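Long-range contacts in carbonic anhydrase (Porphyridium purpureum, PDB 1DDZ), which probably catalyses the reversible interconversion of carbon dioxide and hydrogencarbonate as a zinc-dependent carbonic anhydrase of the beta class: residues D232-F237 / G263-D268; A41-W46 / D472-D477; D149-H154 / D360-S365; A81-D86 / E298-K303. All coordinates share one frame; numbering follows the deposited sequence.

Contact 1: D232-F237 / G263-D268; sequences DDISKF and GESELD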
loop_
_atom_site.group_PDB
_atom_site.type_symbol
_atom_site.label_atom_id
_atom_site.label_comp_id
_atom_site.label_asym_id
_atom_site.label_seq_id
_atom_site.Cartn_x
_atom_site.Cartn_y
_atom_site.Cartn_z
ATOM N N ASP A 232 -10.250 -8.102 -19.208
ATOM C CA ASP A 232 -9.224 -7.093 -19.310
ATOM C C ASP A 232 -7.976 -7.760 -19.860
ATOM O O ASP A 232 -6.933 -7.149 -19.929
ATOM C CB ASP A 232 -8.953 -6.450 -17.953
ATOM C CG ASP A 232 -8.101 -5.213 -18.066
ATOM O OD1 ASP A 232 -8.207 -4.551 -19.096
ATOM O OD2 ASP A 232 -7.323 -4.898 -17.145
ATOM N N ASP A 233 -8.137 -8.964 -20.390
ATOM C CA ASP A 233 -7.031 -9.723 -20.946
ATOM C C ASP A 233 -6.400 -9.183 -22.230
ATOM O O ASP A 233 -7.101 -8.795 -23.164
ATOM C CB ASP A 233 -7.489 -11.142 -21.223
ATOM C CG ASP A 233 -6.378 -12.001 -21.763
ATOM O OD1 ASP A 233 -5.441 -12.263 -20.993
ATOM O OD2 ASP A 233 -6.408 -12.382 -22.953
ATOM N N ILE A 234 -5.071 -9.162 -22.277
ATOM C CA ILE A 234 -4.356 -8.743 -23.474
ATOM C C ILE A 234 -3.292 -9.767 -23.815
ATOM O O ILE A 234 -2.584 -9.598 -24.792
ATOM C CB ILE A 234 -3.661 -7.361 -23.356
ATOM C CG1 ILE A 234 -2.618 -7.379 -22.244
ATOM C CG2 ILE A 234 -4.677 -6.247 -23.207
ATOM C CD1 ILE A 234 -1.663 -6.196 -22.290
ATOM N N SER A 235 -3.170 -10.836 -23.031
ATOM C CA SER A 235 -2.161 -11.859 -23.317
ATOM C C SER A 235 -2.414 -12.549 -24.662
ATOM O O SER A 235 -1.503 -13.106 -25.270
ATOM C CB SER A 235 -2.096 -12.904 -22.211
ATOM O OG SER A 235 -3.377 -13.386 -21.927
ATOM N N LYS A 236 -3.664 -12.507 -25.109
ATOM C CA LYS A 236 -4.060 -13.084 -26.390
ATOM C C LYS A 236 -3.384 -12.365 -27.562
ATOM O O LYS A 236 -3.310 -12.902 -28.666
ATOM C CB LYS A 236 -5.575 -12.996 -26.560
ATOM C CG LYS A 236 -6.130 -11.585 -26.422
ATOM C CD LYS A 236 -7.642 -11.559 -26.635
ATOM C CE LYS A 236 -8.208 -10.171 -26.486
ATOM N NZ LYS A 236 -9.678 -10.152 -26.700
ATOM N N PHE A 237 -2.947 -11.129 -27.333
ATOM C CA PHE A 237 -2.261 -10.359 -28.361
ATOM C C PHE A 237 -0.768 -10.626 -28.324
ATOM O O PHE A 237 -0.064 -10.225 -29.243
ATOM C CB PHE A 237 -2.450 -8.857 -28.145
ATOM C CG PHE A 237 -3.881 -8.417 -28.089
ATOM C CD1 PHE A 237 -4.383 -7.790 -26.957
ATOM C CD2 PHE A 237 -4.724 -8.607 -29.168
ATOM C CE1 PHE A 237 -5.701 -7.350 -26.900
ATOM C CE2 PHE A 237 -6.055 -8.168 -29.123
ATOM C CZ PHE A 237 -6.540 -7.538 -27.976
ATOM N N GLY A 263 -3.578 -4.063 -29.928
ATOM C CA GLY A 263 -4.765 -4.631 -29.325
ATOM C C GLY A 263 -5.150 -4.008 -27.983
ATOM O O GLY A 263 -4.295 -3.617 -27.169
ATOM N N GLU A 264 -6.451 -3.909 -27.751
ATOM C CA GLU A 264 -6.972 -3.388 -26.503
ATOM C C GLU A 264 -7.942 -4.462 -26.020
ATOM O O GLU A 264 -8.504 -5.197 -26.820
ATOM C CB GLU A 264 -7.648 -2.021 -26.697
ATOM C CG GLU A 264 -8.889 -1.968 -27.591
ATOM C CD GLU A 264 -9.572 -0.591 -27.566
ATOM O OE1 GLU A 264 -10.590 -0.411 -28.272
ATOM O OE2 GLU A 264 -9.102 0.320 -26.839
ATOM N N SER A 265 -8.044 -4.634 -24.715
ATOM C CA SER A 265 -8.914 -5.663 -24.175
ATOM C C SER A 265 -10.379 -5.252 -24.261
ATOM O O SER A 265 -10.680 -4.098 -24.582
ATOM C CB SER A 265 -8.524 -5.883 -22.724
ATOM O OG SER A 265 -8.613 -4.648 -22.039
ATOM N N GLU A 266 -11.276 -6.153 -23.870
ATOM C CA GLU A 266 -12.699 -5.837 -23.871
ATOM C C GLU A 266 -12.937 -4.696 -22.910
ATOM O O GLU A 266 -13.766 -3.843 -23.163
ATOM C CB GLU A 266 -13.550 -7.019 -23.383
ATOM C CG GLU A 266 -13.549 -8.278 -24.241
ATOM C CD GLU A 266 -14.356 -9.443 -23.603
ATOM O OE1 GLU A 266 -15.177 -9.204 -22.682
ATOM O OE2 GLU A 266 -14.158 -10.613 -24.024
ATOM N N LEU A 267 -12.215 -4.681 -21.791
ATOM C CA LEU A 267 -12.416 -3.636 -20.794
ATOM C C LEU A 267 -12.041 -2.283 -21.345
ATOM O O LEU A 267 -12.727 -1.289 -21.105
ATOM C CB LEU A 267 -11.586 -3.910 -19.539
ATOM C CG LEU A 267 -12.168 -3.630 -18.143
ATOM C CD1 LEU A 267 -11.032 -3.246 -17.189
ATOM C CD2 LEU A 267 -13.227 -2.545 -18.159
ATOM N N ASP A 268 -10.924 -2.229 -22.053
ATOM C CA ASP A 268 -10.465 -0.975 -22.653
ATOM C C ASP A 268 -11.570 -0.375 -23.534
ATOM O O ASP A 268 -11.926 0.790 -23.401
ATOM C CB ASP A 268 -9.191 -1.212 -23.495
ATOM C CG ASP A 268 -7.939 -1.456 -22.641
ATOM O OD1 ASP A 268 -7.783 -0.843 -21.566
ATOM O OD2 ASP A 268 -7.078 -2.254 -23.060
HETATM O O HOH W 1 -8.327 -2.049 -19.140
HETATM O O HOH W 2 -9.795 -8.526 -23.502
HETATM O O HOH W 3 -11.279 -11.354 -24.367
HETATM O O HOH W 4 -10.177 -7.648 -27.530
#
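Ser265 meets Asp232 at the start of helix 266-279, which opens with a capping box: Ser265 N gives a bond to Asp268 OD2 (3.1 Å), and Asp268 N returns a weak one to Ser265 OG. That same OG, held by chi1 of 57° between the backbone N and the carbonyl carbon, lies 3.0 Å from Asp232 OD1. One water donates to both Asp232 OD1 and Asp268 OD1, and so probably eases the repulsion between the two carboxylates. Leu267 lies across the Asp232 carboxylate, its CD1 3.6 Å from Asp232 CG. Farther along, a CH-pi contact puts Gly263 CA 3.6 Å from the centroid of the Phe237 ring, while Lys236 CG sits over the opposite face. With an alanine in place of Phe237, a gap would probably open between Gly263 and Lys236. Arg156 and Arg159 of the second subunit bond to Asp232 O and Gly263 O. Another water links the backbones, donating to Asp233 O (2.7 Å) and accepting from Glu266 N (2.8 Å).

Contact 2: A41-W46 / D472-D477; sequences ANNEAW and DGKLRD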
loop_
_atom_site.group_PDB
_atom_site.type_symbol
_atom_site.label_atom_id
_atom_site.label_comp_id
_atom_site.label_asym_id
_atom_site.label_seq_id
_atom_site.Cartn_x
_atom_site.Cartn_y
_atom_site.Cartn_z
ATOM N N ALA A 41 -23.427 10.151 25.606
ATOM C CA ALA A 41 -24.688 10.796 25.933
ATOM C C ALA A 41 -25.535 10.975 24.663
ATOM O O ALA A 41 -26.756 10.789 24.668
ATOM C CB ALA A 41 -24.418 12.150 26.572
ATOM N N ASN A 42 -24.873 11.346 23.572
ATOM C CA ASN A 42 -25.549 11.564 22.301
ATOM C C ASN A 42 -26.016 10.247 21.730
ATOM O O ASN A 42 -27.118 10.149 21.214
ATOM C CB ASN A 42 -24.633 12.308 21.334
ATOM C CG ASN A 42 -24.604 13.792 21.616
ATOM O OD1 ASN A 42 -25.619 14.363 22.017
ATOM N ND2 ASN A 42 -23.456 14.423 21.430
ATOM N N ASN A 43 -25.181 9.228 21.837
ATOM C CA ASN A 43 -25.557 7.909 21.372
ATOM C C ASN A 43 -26.790 7.419 22.132
ATOM O O ASN A 43 -27.673 6.782 21.553
ATOM C CB ASN A 43 -24.434 6.922 21.624
ATOM C CG ASN A 43 -24.886 5.495 21.466
ATOM O OD1 ASN A 43 -24.879 4.720 22.414
ATOM N ND2 ASN A 43 -25.290 5.138 20.267
ATOM N N GLU A 44 -26.837 7.710 23.428
ATOM C CA GLU A 44 -27.948 7.294 24.256
ATOM C C GLU A 44 -29.222 8.025 23.849
ATOM O O GLU A 44 -30.272 7.403 23.653
ATOM C CB GLU A 44 -27.619 7.534 25.725
ATOM C CG GLU A 44 -28.669 7.009 26.700
ATOM C CD GLU A 44 -28.912 5.507 26.598
ATOM O OE1 GLU A 44 -29.854 5.025 27.259
ATOM O OE2 GLU A 44 -28.181 4.800 25.871
ATOM N N ALA A 45 -29.138 9.345 23.714
ATOM C CA ALA A 45 -30.286 10.141 23.284
ATOM C C ALA A 45 -30.875 9.538 21.992
ATOM O O ALA A 45 -32.088 9.380 21.854
ATOM C CB ALA A 45 -29.860 11.574 23.042
ATOM N N TRP A 46 -29.992 9.162 21.075
ATOM C CA TRP A 46 -30.381 8.566 19.806
ATOM C C TRP A 46 -31.128 7.254 20.022
ATOM O O TRP A 46 -32.205 7.057 19.456
ATOM C CB TRP A 46 -29.140 8.332 18.942
ATOM C CG TRP A 46 -29.384 7.460 17.757
ATOM C CD1 TRP A 46 -30.090 7.781 16.645
ATOM C CD2 TRP A 46 -28.905 6.121 17.561
ATOM N NE1 TRP A 46 -30.082 6.728 15.758
ATOM C CE2 TRP A 46 -29.359 5.695 16.295
ATOM C CE3 TRP A 46 -28.133 5.235 18.331
ATOM C CZ2 TRP A 46 -29.066 4.429 15.777
ATOM C CZ3 TRP A 46 -27.847 3.979 17.817
ATOM C CH2 TRP A 46 -28.311 3.588 16.556
ATOM N N ASP A 472 -28.395 -3.514 20.435
ATOM C CA ASP A 472 -28.785 -2.385 21.292
ATOM C C ASP A 472 -28.242 -1.028 20.850
ATOM O O ASP A 472 -28.641 -0.021 21.389
ATOM C CB ASP A 472 -28.433 -2.621 22.769
ATOM C CG ASP A 472 -26.926 -2.831 23.010
ATOM O OD1 ASP A 472 -26.577 -3.470 24.024
ATOM O OD2 ASP A 472 -26.083 -2.379 22.201
ATOM N N GLY A 473 -27.294 -1.007 19.920
ATOM C CA GLY A 473 -26.743 0.250 19.440
ATOM C C GLY A 473 -26.127 1.138 20.499
ATOM O O GLY A 473 -25.977 2.335 20.309
ATOM N N LYS A 474 -25.742 0.551 21.613
ATOM C CA LYS A 474 -25.159 1.304 22.707
ATOM C C LYS A 474 -23.644 1.276 22.568
ATOM O O LYS A 474 -23.051 0.215 22.456
ATOM C CB LYS A 474 -25.574 0.677 24.052
ATOM C CG LYS A 474 -25.083 1.434 25.269
ATOM C CD LYS A 474 -25.019 0.532 26.495
ATOM C CE LYS A 474 -26.389 0.012 26.897
ATOM N NZ LYS A 474 -27.288 1.122 27.321
ATOM N N LEU A 475 -23.022 2.449 22.554
ATOM C CA LEU A 475 -21.569 2.546 22.454
ATOM C C LEU A 475 -20.929 2.240 23.821
ATOM O O LEU A 475 -21.309 2.782 24.856
ATOM C CB LEU A 475 -21.145 3.943 21.976
ATOM C CG LEU A 475 -21.429 4.363 20.523
ATOM C CD1 LEU A 475 -21.010 5.798 20.356
ATOM C CD2 LEU A 475 -20.684 3.463 19.562
ATOM N N ARG A 476 -19.925 1.386 23.798
ATOM C CA ARG A 476 -19.206 0.973 24.993
ATOM C C ARG A 476 -17.761 1.482 24.914
ATOM O O ARG A 476 -17.082 1.363 23.877
ATOM C CB ARG A 476 -19.281 -0.546 25.115
ATOM C CG ARG A 476 -20.739 -1.001 25.246
ATOM C CD ARG A 476 -20.867 -2.482 25.274
ATOM N NE ARG A 476 -22.264 -2.881 25.305
ATOM C CZ ARG A 476 -23.017 -2.861 26.404
ATOM N NH1 ARG A 476 -22.517 -2.452 27.562
ATOM N NH2 ARG A 476 -24.261 -3.297 26.360
ATOM N N ASP A 477 -17.313 2.084 26.006
ATOM C CA ASP A 477 -15.994 2.690 26.072
ATOM C C ASP A 477 -14.862 1.694 26.092
ATOM O O ASP A 477 -14.892 0.748 26.859
ATOM C CB ASP A 477 -15.930 3.583 27.309
ATOM C CG ASP A 477 -14.753 4.549 27.294
ATOM O OD1 ASP A 477 -13.930 4.523 26.356
ATOM O OD2 ASP A 477 -14.666 5.364 28.237
HETATM O O HOH W 5 -23.362 4.749 24.645
#
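The turn that leads into strand 476-481, an outermost strand of its sheet within the chain, docks on helix 38-53 through Asn43, whose amide reads two backbone groups of Gly473-Leu475. ND2 of Asn43 donates to Gly473 O (2.9 Å), nearly straight down the carbonyl bond and in the amide plane. Its OD1 accepts from Leu475 N at 2.9 Å, the donor standing well above the carbonyl plane. A chi1 of 166° swings the amide away from the Asn43 backbone N and out to the turn. Nearer the helix, Asn43 CB rests 3.8 Å from Leu475 CD1. ND2 bonds Ile338 O as well. A leucine here would probably leave Gly473 O and Leu475 N without their mates and loosen the turn from the helix. An Asx turn shapes the loop itself: Asp472 OD2 accepts from Lys474 N. Leu475 lies about 8 Å, side chain to side chain, from the zinc ligand His384. Trp46 brings its ring edge to the Gly473 carbonyl, CZ3 lying 3.5 Å from O.

Contact 3: D149-H154 / D360-S365; sequences DNWLRH and DMSFLS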
loop_
_atom_site.group_PDB
_atom_site.type_symbol
_atom_site.label_atom_id
_atom_site.label_comp_id
_atom_site.label_asym_id
_atom_site.label_seq_id
_atom_site.Cartn_x
_atom_site.Cartn_y
_atom_site.Cartn_z
ATOM N N ASP A 149 -0.202 14.022 -0.238
ATOM C CA ASP A 149 -0.002 14.407 -1.635
ATOM C C ASP A 149 0.361 13.191 -2.485
ATOM O O ASP A 149 0.067 13.145 -3.683
ATOM C CB ASP A 149 1.083 15.474 -1.749
ATOM C CG ASP A 149 0.522 16.831 -2.040
ATOM O OD1 ASP A 149 -0.679 16.934 -2.374
ATOM O OD2 ASP A 149 1.282 17.811 -1.946
ATOM N N ASN A 150 0.948 12.173 -1.847
ATOM C CA ASN A 150 1.329 10.937 -2.541
ATOM C C ASN A 150 0.067 10.143 -2.898
ATOM O O ASN A 150 -0.011 9.481 -3.927
ATOM C CB ASN A 150 2.277 10.122 -1.672
ATOM C CG ASN A 150 3.558 10.877 -1.336
ATOM O OD1 ASN A 150 4.391 11.139 -2.200
ATOM N ND2 ASN A 150 3.718 11.230 -0.070
ATOM N N TRP A 151 -0.956 10.256 -2.059
ATOM C CA TRP A 151 -2.229 9.598 -2.313
ATOM C C TRP A 151 -2.863 10.364 -3.482
ATOM O O TRP A 151 -3.300 9.778 -4.469
ATOM C CB TRP A 151 -3.132 9.710 -1.070
ATOM C CG TRP A 151 -4.455 9.006 -1.204
ATOM C CD1 TRP A 151 -5.661 9.572 -1.502
ATOM C CD2 TRP A 151 -4.701 7.600 -1.030
ATOM N NE1 TRP A 151 -6.641 8.606 -1.527
ATOM C CE2 TRP A 151 -6.081 7.390 -1.238
ATOM C CE3 TRP A 151 -3.885 6.501 -0.714
ATOM C CZ2 TRP A 151 -6.669 6.124 -1.138
ATOM C CZ3 TRP A 151 -4.470 5.243 -0.617
ATOM C CH2 TRP A 151 -5.849 5.068 -0.828
ATOM N N LEU A 152 -2.879 11.691 -3.363
ATOM C CA LEU A 152 -3.458 12.581 -4.369
ATOM C C LEU A 152 -2.803 12.570 -5.750
ATOM O O LEU A 152 -3.401 13.078 -6.697
ATOM C CB LEU A 152 -3.557 14.005 -3.832
ATOM C CG LEU A 152 -4.407 14.115 -2.561
ATOM C CD1 LEU A 152 -4.443 15.536 -2.098
ATOM C CD2 LEU A 152 -5.808 13.612 -2.830
ATOM N N ARG A 153 -1.602 11.997 -5.869
ATOM C CA ARG A 153 -0.936 11.892 -7.162
ATOM C C ARG A 153 -1.782 11.051 -8.107
ATOM O O ARG A 153 -1.685 11.213 -9.301
ATOM C CB ARG A 153 0.441 11.234 -7.056
ATOM C CG ARG A 153 1.563 12.093 -6.526
ATOM C CD ARG A 153 1.582 13.480 -7.142
ATOM N NE ARG A 153 0.689 14.394 -6.417
ATOM C CZ ARG A 153 0.944 15.680 -6.191
ATOM N NH1 ARG A 153 2.077 16.225 -6.630
ATOM N NH2 ARG A 153 0.059 16.424 -5.535
ATOM N N HIS A 154 -2.617 10.154 -7.574
ATOM C CA HIS A 154 -3.457 9.315 -8.416
ATOM C C HIS A 154 -4.534 10.117 -9.101
ATOM O O HIS A 154 -4.883 9.846 -10.241
ATOM C CB HIS A 154 -4.067 8.162 -7.615
ATOM C CG HIS A 154 -3.061 7.152 -7.175
ATOM N ND1 HIS A 154 -2.548 6.193 -8.026
ATOM C CD2 HIS A 154 -2.432 6.972 -5.994
ATOM C CE1 HIS A 154 -1.647 5.477 -7.386
ATOM N NE2 HIS A 154 -1.561 5.932 -6.153
ATOM N N ASP A 360 -0.358 1.808 6.728
ATOM C CA ASP A 360 -1.447 1.812 5.756
ATOM C C ASP A 360 -1.727 3.207 5.189
ATOM O O ASP A 360 -2.277 4.033 5.895
ATOM C CB ASP A 360 -2.704 1.268 6.408
ATOM C CG ASP A 360 -3.829 1.101 5.421
ATOM O OD1 ASP A 360 -3.613 0.431 4.405
ATOM O OD2 ASP A 360 -4.929 1.615 5.661
ATOM N N MET A 361 -1.406 3.453 3.915
ATOM C CA MET A 361 -1.598 4.762 3.282
ATOM C C MET A 361 -3.041 5.216 3.209
ATOM O O MET A 361 -3.312 6.412 3.372
ATOM C CB MET A 361 -0.955 4.819 1.888
ATOM C CG MET A 361 0.565 4.874 1.908
ATOM S SD MET A 361 1.191 6.425 2.599
ATOM C CE MET A 361 0.770 7.578 1.252
ATOM N N SER A 362 -3.974 4.304 2.969
ATOM C CA SER A 362 -5.383 4.705 2.942
ATOM C C SER A 362 -5.774 5.285 4.310
ATOM O O SER A 362 -6.445 6.308 4.403
ATOM C CB SER A 362 -6.292 3.525 2.577
ATOM O OG SER A 362 -7.653 3.919 2.635
ATOM N N PHE A 363 -5.371 4.603 5.378
ATOM C CA PHE A 363 -5.624 5.048 6.750
ATOM C C PHE A 363 -4.854 6.354 7.059
ATOM O O PHE A 363 -5.444 7.346 7.520
ATOM C CB PHE A 363 -5.261 3.893 7.737
ATOM C CG PHE A 363 -4.870 4.343 9.121
ATOM C CD1 PHE A 363 -3.603 4.049 9.613
ATOM C CD2 PHE A 363 -5.749 5.057 9.922
ATOM C CE1 PHE A 363 -3.206 4.463 10.888
ATOM C CE2 PHE A 363 -5.364 5.484 11.200
ATOM C CZ PHE A 363 -4.085 5.180 11.680
ATOM N N LEU A 364 -3.548 6.371 6.781
ATOM C CA LEU A 364 -2.720 7.555 7.043
ATOM C C LEU A 364 -3.171 8.825 6.322
ATOM O O LEU A 364 -3.162 9.920 6.902
ATOM C CB LEU A 364 -1.268 7.250 6.721
ATOM C CG LEU A 364 -0.626 6.176 7.587
ATOM C CD1 LEU A 364 0.733 5.780 7.032
ATOM C CD2 LEU A 364 -0.518 6.685 9.022
ATOM N N SER A 365 -3.609 8.682 5.075
ATOM C CA SER A 365 -4.076 9.821 4.281
ATOM C C SER A 365 -5.334 10.436 4.871
ATOM O O SER A 365 -5.446 11.657 4.950
ATOM C CB SER A 365 -4.274 9.406 2.815
ATOM O OG SER A 365 -3.026 8.983 2.250
#
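Trp151 of helix 147-161 lays its indole against the first turn of helix 361-373, a helix-helix crossing in which the two short axes pass 10.1 Å apart at 112° between their directions. No hydrogen bond spans the contact; the ring does most of the joining. With chi1 at -177°, CG lies opposite the backbone N and the indole reaches out to the other helix. Ser365 CB sits above one face, toward the rim, and Ser365 OG comes 3.4 Å from Trp151 CB. At the far end of the six-membered ring Ser362 CA approaches obliquely, 3.7 Å from Trp151 CZ3, and Ser362 CB is 3.8 Å from Trp151 CH2. The indole is fixed from another direction too, since NE1 bonds Ile98 O. Met361 folds its chain at chi2 and chi3, which brings CE within 4.2 Å of Asn150 CB. Ser105 of the second subunit packs on both Trp151 and Met361, and Asn150 ND2 bonds Ser195 OG of that subunit, so this buried crossing lies against the dimer interface. The Trp151 side chain is also about 10 Å from a bound zinc ion. Asp360 caps the start of its helix by accepting from Phe363 N. One turn on, Ser365 OG donates back to Met361 O (2.8 Å), which also accepts Ser365 N, the two donors arriving from opposite faces of the carbonyl.

Contact 4: A81-D86 / E298-K303; sequences ANQLLD and ENWRQK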
loop_
_atom_site.group_PDB
_atom_site.type_symbol
_atom_site.label_atom_id
_atom_site.label_comp_id
_atom_site.label_asym_id
_atom_site.label_seq_id
_atom_site.Cartn_x
_atom_site.Cartn_y
_atom_site.Cartn_z
ATOM N N ALA A 81 -24.402 5.908 2.391
ATOM C CA ALA A 81 -24.645 5.107 1.221
ATOM C C ALA A 81 -26.011 4.450 1.198
ATOM O O ALA A 81 -26.699 4.509 0.173
ATOM C CB ALA A 81 -23.564 4.068 1.088
ATOM N N ASN A 82 -26.409 3.817 2.302
ATOM C CA ASN A 82 -27.703 3.132 2.364
ATOM C C ASN A 82 -28.842 4.103 2.158
ATOM O O ASN A 82 -29.827 3.766 1.528
ATOM C CB ASN A 82 -27.889 2.391 3.692
ATOM C CG ASN A 82 -28.087 3.331 4.868
ATOM O OD1 ASN A 82 -27.149 3.993 5.297
ATOM N ND2 ASN A 82 -29.324 3.438 5.357
ATOM N N GLN A 83 -28.653 5.333 2.605
ATOM C CA GLN A 83 -29.651 6.381 2.482
ATOM C C GLN A 83 -29.863 6.745 1.008
ATOM O O GLN A 83 -30.985 6.725 0.495
ATOM C CB GLN A 83 -29.166 7.602 3.232
ATOM C CG GLN A 83 -30.248 8.472 3.785
ATOM C CD GLN A 83 -29.981 8.828 5.216
ATOM O OE1 GLN A 83 -29.896 7.952 6.059
ATOM N NE2 GLN A 83 -29.809 10.110 5.495
ATOM N N LEU A 84 -28.778 7.068 0.320
ATOM C CA LEU A 84 -28.856 7.421 -1.086
ATOM C C LEU A 84 -29.497 6.300 -1.903
ATOM O O LEU A 84 -30.131 6.546 -2.921
ATOM C CB LEU A 84 -27.456 7.711 -1.637
ATOM C CG LEU A 84 -26.717 8.978 -1.188
ATOM C CD1 LEU A 84 -25.231 8.854 -1.498
ATOM C CD2 LEU A 84 -27.301 10.191 -1.857
ATOM N N LEU A 85 -29.287 5.056 -1.496
ATOM C CA LEU A 85 -29.869 3.936 -2.222
ATOM C C LEU A 85 -31.256 3.550 -1.700
ATOM O O LEU A 85 -31.855 2.604 -2.192
ATOM C CB LEU A 85 -28.943 2.715 -2.165
ATOM C CG LEU A 85 -27.633 2.789 -2.955
ATOM C CD1 LEU A 85 -26.816 1.518 -2.765
ATOM C CD2 LEU A 85 -27.949 2.992 -4.423
ATOM N N ASP A 86 -31.765 4.289 -0.722
ATOM C CA ASP A 86 -33.066 3.996 -0.112
ATOM C C ASP A 86 -33.076 2.562 0.431
ATOM O O ASP A 86 -34.032 1.811 0.215
ATOM C CB ASP A 86 -34.196 4.177 -1.130
ATOM C CG ASP A 86 -35.554 4.346 -0.476
ATOM O OD1 ASP A 86 -35.612 4.873 0.659
ATOM O OD2 ASP A 86 -36.568 3.973 -1.103
ATOM N N GLU A 298 -34.294 8.128 -6.288
ATOM C CA GLU A 298 -35.322 9.129 -6.552
ATOM C C GLU A 298 -36.458 9.071 -5.539
ATOM O O GLU A 298 -36.904 10.105 -5.060
ATOM C CB GLU A 298 -35.872 8.972 -7.970
ATOM C CG GLU A 298 -36.789 10.128 -8.424
ATOM C CD GLU A 298 -36.099 11.494 -8.431
ATOM O OE1 GLU A 298 -36.792 12.512 -8.220
ATOM O OE2 GLU A 298 -34.868 11.562 -8.656
ATOM N N ASN A 299 -36.926 7.870 -5.204
ATOM C CA ASN A 299 -38.013 7.732 -4.221
ATOM C C ASN A 299 -37.537 8.333 -2.912
ATOM O O ASN A 299 -38.223 9.158 -2.299
ATOM C CB ASN A 299 -38.405 6.265 -3.998
ATOM C CG ASN A 299 -39.037 5.624 -5.223
ATOM O OD1 ASN A 299 -39.132 4.399 -5.312
ATOM N ND2 ASN A 299 -39.474 6.449 -6.182
ATOM N N TRP A 300 -36.319 7.959 -2.531
ATOM C CA TRP A 300 -35.695 8.462 -1.318
ATOM C C TRP A 300 -35.712 9.993 -1.294
ATOM O O TRP A 300 -36.170 10.596 -0.319
ATOM C CB TRP A 300 -34.258 7.951 -1.215
ATOM C CG TRP A 300 -33.497 8.592 -0.116
ATOM C CD1 TRP A 300 -33.705 8.433 1.230
ATOM C CD2 TRP A 300 -32.458 9.580 -0.247
ATOM N NE1 TRP A 300 -32.871 9.275 1.940
ATOM C CE2 TRP A 300 -32.095 9.988 1.055
ATOM C CE3 TRP A 300 -31.804 10.163 -1.345
ATOM C CZ2 TRP A 300 -31.110 10.946 1.293
ATOM C CZ3 TRP A 300 -30.830 11.109 -1.108
ATOM C CH2 TRP A 300 -30.491 11.494 0.198
ATOM N N ARG A 301 -35.223 10.618 -2.362
ATOM C CA ARG A 301 -35.191 12.072 -2.450
ATOM C C ARG A 301 -36.555 12.705 -2.237
ATOM O O ARG A 301 -36.673 13.640 -1.466
ATOM C CB ARG A 301 -34.679 12.522 -3.807
ATOM C CG ARG A 301 -33.261 12.161 -4.108
ATOM C CD ARG A 301 -32.932 12.706 -5.458
ATOM N NE ARG A 301 -33.273 14.120 -5.494
ATOM C CZ ARG A 301 -34.030 14.687 -6.422
ATOM N NH1 ARG A 301 -34.530 13.961 -7.407
ATOM N NH2 ARG A 301 -34.277 15.988 -6.364
ATOM N N GLN A 302 -37.570 12.221 -2.947
ATOM C CA GLN A 302 -38.925 12.761 -2.820
ATOM C C GLN A 302 -39.424 12.661 -1.387
ATOM O O GLN A 302 -39.975 13.610 -0.842
ATOM C CB GLN A 302 -39.884 12.031 -3.762
ATOM C CG GLN A 302 -39.608 12.292 -5.233
ATOM C CD GLN A 302 -39.423 13.769 -5.516
ATOM O OE1 GLN A 302 -40.036 14.615 -4.876
ATOM N NE2 GLN A 302 -38.544 14.087 -6.449
ATOM N N LYS A 303 -39.171 11.516 -0.757
ATOM C CA LYS A 303 -39.564 11.274 0.626
ATOM C C LYS A 303 -38.929 12.313 1.544
ATOM O O LYS A 303 -39.565 12.817 2.466
ATOM C CB LYS A 303 -39.093 9.890 1.038
ATOM C CG LYS A 303 -40.170 8.990 1.575
ATOM C CD LYS A 303 -39.984 7.553 1.082
ATOM C CE LYS A 303 -38.624 6.957 1.436
ATOM N NZ LYS A 303 -38.500 5.552 0.947
#
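Trp300 turns its CG away from its backbone N (chi1 171°), carrying the indole off helix 292-307 and onto the end of helix 81-84. Asp86 does likewise with chi1 at -161°, which brings its carboxylate round to Lys303, while bends at chi2 and chi3 of the lysine deliver the ammonium group. The result is a salt bridge: Lys303 NZ meets the syn lone pair of Asp86 OD1 at 3.0 Å, and makes a weaker bond to OD2. The indole lies under the last turn of the short helix. Gln83 O stands 3.1 Å above the plane of the Trp300 ring, toward its rim, and is satisfied by Asp86 N rather than by the indole. On the same face Leu84 CA makes a CH-pi contact, 4.2 Å from the centroid of the six-membered ring, and Leu84 CD2 packs 3.7 Å from Trp300 CZ3. Gln83 CG closes on Trp300 NE1 at 3.3 Å. Phe312 also meets the Trp300 ring, its plane nearly perpendicular. Leu84 lies about 8 Å, side chain to side chain, from the zinc ligand His130. Asp86 itself, with a phi of 56° and bonds back into the last turn, ends helix 81-84 in a Schellman motif.

In the fold
Along the chain, contact 2 is the outermost loop, and the other three are nested inside it; contacts 3 and 4 cross, their segments alternating. Contacts 2 and 4 are reciprocal: helix 38-53, early in the chain, packs beside the second five-stranded sheet, near His384, whereas helix 292-307 packs beside the first, near His130. Their centres are 25 Å apart. Contact 3 joins helices accompanying the two sheets, so three contacts tie the two zinc-binding halves together. Contact 1 lies in the connection between these halves, with its centre 52 Å from that of contact 2 and on the opposite side of the chain's centre. Contacts 1 and 3, 29 Å apart centre to centre, both reach the second subunit.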